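Local coordinates for protein tyrosine phosphatase (Orf virus, PDB 5NCR) that acts as a homodimeric viral tyrosine phosphatase with triple substrate specificity, and probably also removes phosphate from phosphoserine in proteins, at residues B[45-50]-B[64-69]. The protein carries 2 engineered substitutions. Numbering follows the deposited sequence.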
loop_
_atom_site.group_PDB
_atom_site.type_symbol
_atom_site.label_atom_id
_atom_site.label_comp_id
_atom_site.label_asym_id
_atom_site.label_seq_id
_atom_site.Cartn_x
_atom_site.Cartn_y
_atom_site.Cartn_z
ATOM N N ALA B 45 28.249 -21.158 -9.041
ATOM C CA ALA B 45 27.971 -21.930 -10.254
ATOM C C ALA B 45 28.575 -21.240 -11.483
ATOM O O ALA B 45 29.180 -21.916 -12.310
ATOM C CB ALA B 45 26.467 -22.137 -10.425
ATOM N N VAL B 46 28.453 -19.904 -11.577
ATOM C CA VAL B 46 29.037 -19.083 -12.659
ATOM C C VAL B 46 30.570 -19.266 -12.661
ATOM O O VAL B 46 31.146 -19.619 -13.691
ATOM C CB VAL B 46 28.641 -17.567 -12.559
ATOM C CG1 VAL B 46 29.328 -16.727 -13.642
ATOM C CG2 VAL B 46 27.126 -17.374 -12.621
ATOM N N LEU B 47 31.203 -19.070 -11.487
ATOM C CA LEU B 47 32.651 -19.174 -11.290
ATOM C C LEU B 47 33.235 -20.579 -11.552
ATOM O O LEU B 47 34.391 -20.668 -11.969
ATOM C CB LEU B 47 33.058 -18.663 -9.901
ATOM C CG LEU B 47 32.725 -17.194 -9.613
ATOM C CD1 LEU B 47 32.637 -16.955 -8.137
ATOM C CD2 LEU B 47 33.721 -16.242 -10.291
ATOM N N ARG B 48 32.440 -21.658 -11.343
ATOM C CA ARG B 48 32.869 -23.048 -11.611
ATOM C C ARG B 48 32.748 -23.369 -13.112
ATOM O O ARG B 48 33.169 -24.445 -13.542
ATOM C CB ARG B 48 31.979 -24.059 -10.858
ATOM C CG ARG B 48 32.171 -24.164 -9.352
ATOM C CD ARG B 48 31.375 -25.319 -8.739
ATOM N NE ARG B 48 30.035 -25.513 -9.314
ATOM C CZ ARG B 48 28.902 -25.101 -8.749
ATOM N NH1 ARG B 48 28.925 -24.450 -7.593
ATOM N NH2 ARG B 48 27.736 -25.333 -9.341
ATOM N N GLY B 49 32.111 -22.471 -13.868
ATOM C CA GLY B 49 31.828 -22.669 -15.283
ATOM C C GLY B 49 30.653 -23.616 -15.467
ATOM O O GLY B 49 30.533 -24.253 -16.513
ATOM N N ASP B 50 29.775 -23.701 -14.444
ATOM C CA ASP B 50 28.600 -24.568 -14.387
ATOM C C ASP B 50 27.287 -23.850 -14.735
ATOM O O ASP B 50 26.226 -24.470 -14.689
ATOM C CB ASP B 50 28.510 -25.210 -12.987
ATOM C CG ASP B 50 29.527 -26.301 -12.723
ATOM O OD1 ASP B 50 30.683 -26.166 -13.194
ATOM O OD2 ASP B 50 29.174 -27.287 -12.036
ATOM N N SER B 64 33.270 -10.516 1.155
ATOM C CA SER B 64 34.374 -11.316 0.620
ATOM C C SER B 64 34.555 -11.161 -0.874
ATOM O O SER B 64 33.610 -11.367 -1.646
ATOM C CB SER B 64 34.208 -12.796 0.973
ATOM O OG SER B 64 34.681 -13.095 2.276
ATOM N N LYS B 65 35.796 -10.833 -1.277
ATOM C CA LYS B 65 36.196 -10.692 -2.676
ATOM C C LYS B 65 36.516 -12.096 -3.217
ATOM O O LYS B 65 36.759 -13.012 -2.431
ATOM C CB LYS B 65 37.439 -9.776 -2.771
ATOM C CG LYS B 65 37.734 -9.220 -4.159
ATOM C CD LYS B 65 39.212 -8.877 -4.332
ATOM C CE LYS B 65 39.664 -9.029 -5.771
ATOM N NZ LYS B 65 40.855 -8.191 -6.077
ATOM N N TYR B 66 36.490 -12.264 -4.551
ATOM C CA TYR B 66 36.846 -13.504 -5.243
ATOM C C TYR B 66 37.514 -13.199 -6.586
ATOM O O TYR B 66 37.364 -12.095 -7.131
ATOM C CB TYR B 66 35.636 -14.448 -5.423
ATOM C CG TYR B 66 34.450 -13.817 -6.126
ATOM C CD1 TYR B 66 34.482 -13.559 -7.494
ATOM C CD2 TYR B 66 33.288 -13.500 -5.429
ATOM C CE1 TYR B 66 33.409 -12.956 -8.143
ATOM C CE2 TYR B 66 32.193 -12.913 -6.074
ATOM C CZ TYR B 66 32.262 -12.640 -7.432
ATOM O OH TYR B 66 31.210 -12.063 -8.088
ATOM N N SER B 67 38.242 -14.197 -7.115
ATOM C CA SER B 67 38.901 -14.140 -8.409
ATOM C C SER B 67 37.878 -14.575 -9.446
ATOM O O SER B 67 37.026 -15.417 -9.155
ATOM C CB SER B 67 40.102 -15.087 -8.435
ATOM O OG SER B 67 40.562 -15.373 -9.748
ATOM N N THR B 68 37.980 -14.025 -10.656
ATOM C CA THR B 68 37.087 -14.382 -11.756
ATOM C C THR B 68 37.836 -15.051 -12.908
ATOM O O THR B 68 38.961 -14.637 -13.226
ATOM C CB THR B 68 36.331 -13.162 -12.269
ATOM O OG1 THR B 68 37.212 -12.039 -12.329
ATOM C CG2 THR B 68 35.097 -12.863 -11.451
ATOM N N PRO B 69 37.202 -16.030 -13.601
ATOM C CA PRO B 69 37.858 -16.622 -14.777
ATOM C C PRO B 69 37.902 -15.593 -15.909
ATOM O O PRO B 69 37.247 -14.536 -15.820
ATOM C CB PRO B 69 36.964 -17.813 -15.119
ATOM C CG PRO B 69 35.619 -17.411 -14.626
ATOM C CD PRO B 69 35.853 -16.605 -13.392
#
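A 2.8 Å bond from Asp50 N to Ala45 O closes the helical turn that presents Leu47 to Tyr66 and Pro69. Gly49 N gives a second bond, 3.0 Å to Val46 O. With the positive phi of Gly49 (77°), the pair forms a Schellman motif at the C-terminal end of the helix that begins at residue 40. The partner segment 64-69 belongs to the loop joining strands 57-60 and 73-76 in the dual specificity phosphatase fold. No hydrogen bond crosses between the segments; the contact is largely apolar and lies at the surface. Leu47 carries it with both methyls. CD1 of Leu47 sits over one face of the Tyr66 ring in a CH-pi contact, 4.0 Å from the centroid and 14° off the normal. With CG between the backbone N and the carbonyl carbon (chi1 55°), the Tyr66 ring turns that face to Leu47 and its OH reaches His111. CG2 of Thr68 lies at the ring edge, in its plane. Tyr66 OH is hydrogen-bonded to NE2 of His111, the last residue of strand 108-111, where the family's phosphate-binding signature begins. Leu58 of strand 57-60 touches Leu47, Tyr66 and Thr68, so the cluster rests on the sheet. Leu47 CD2 also touches the CD1-CE1 side of the ring, and meets Thr68 CG2 and Pro69 CD. Its closest approach is 3.6 Å, from Leu47 CD2 to Ser67 O.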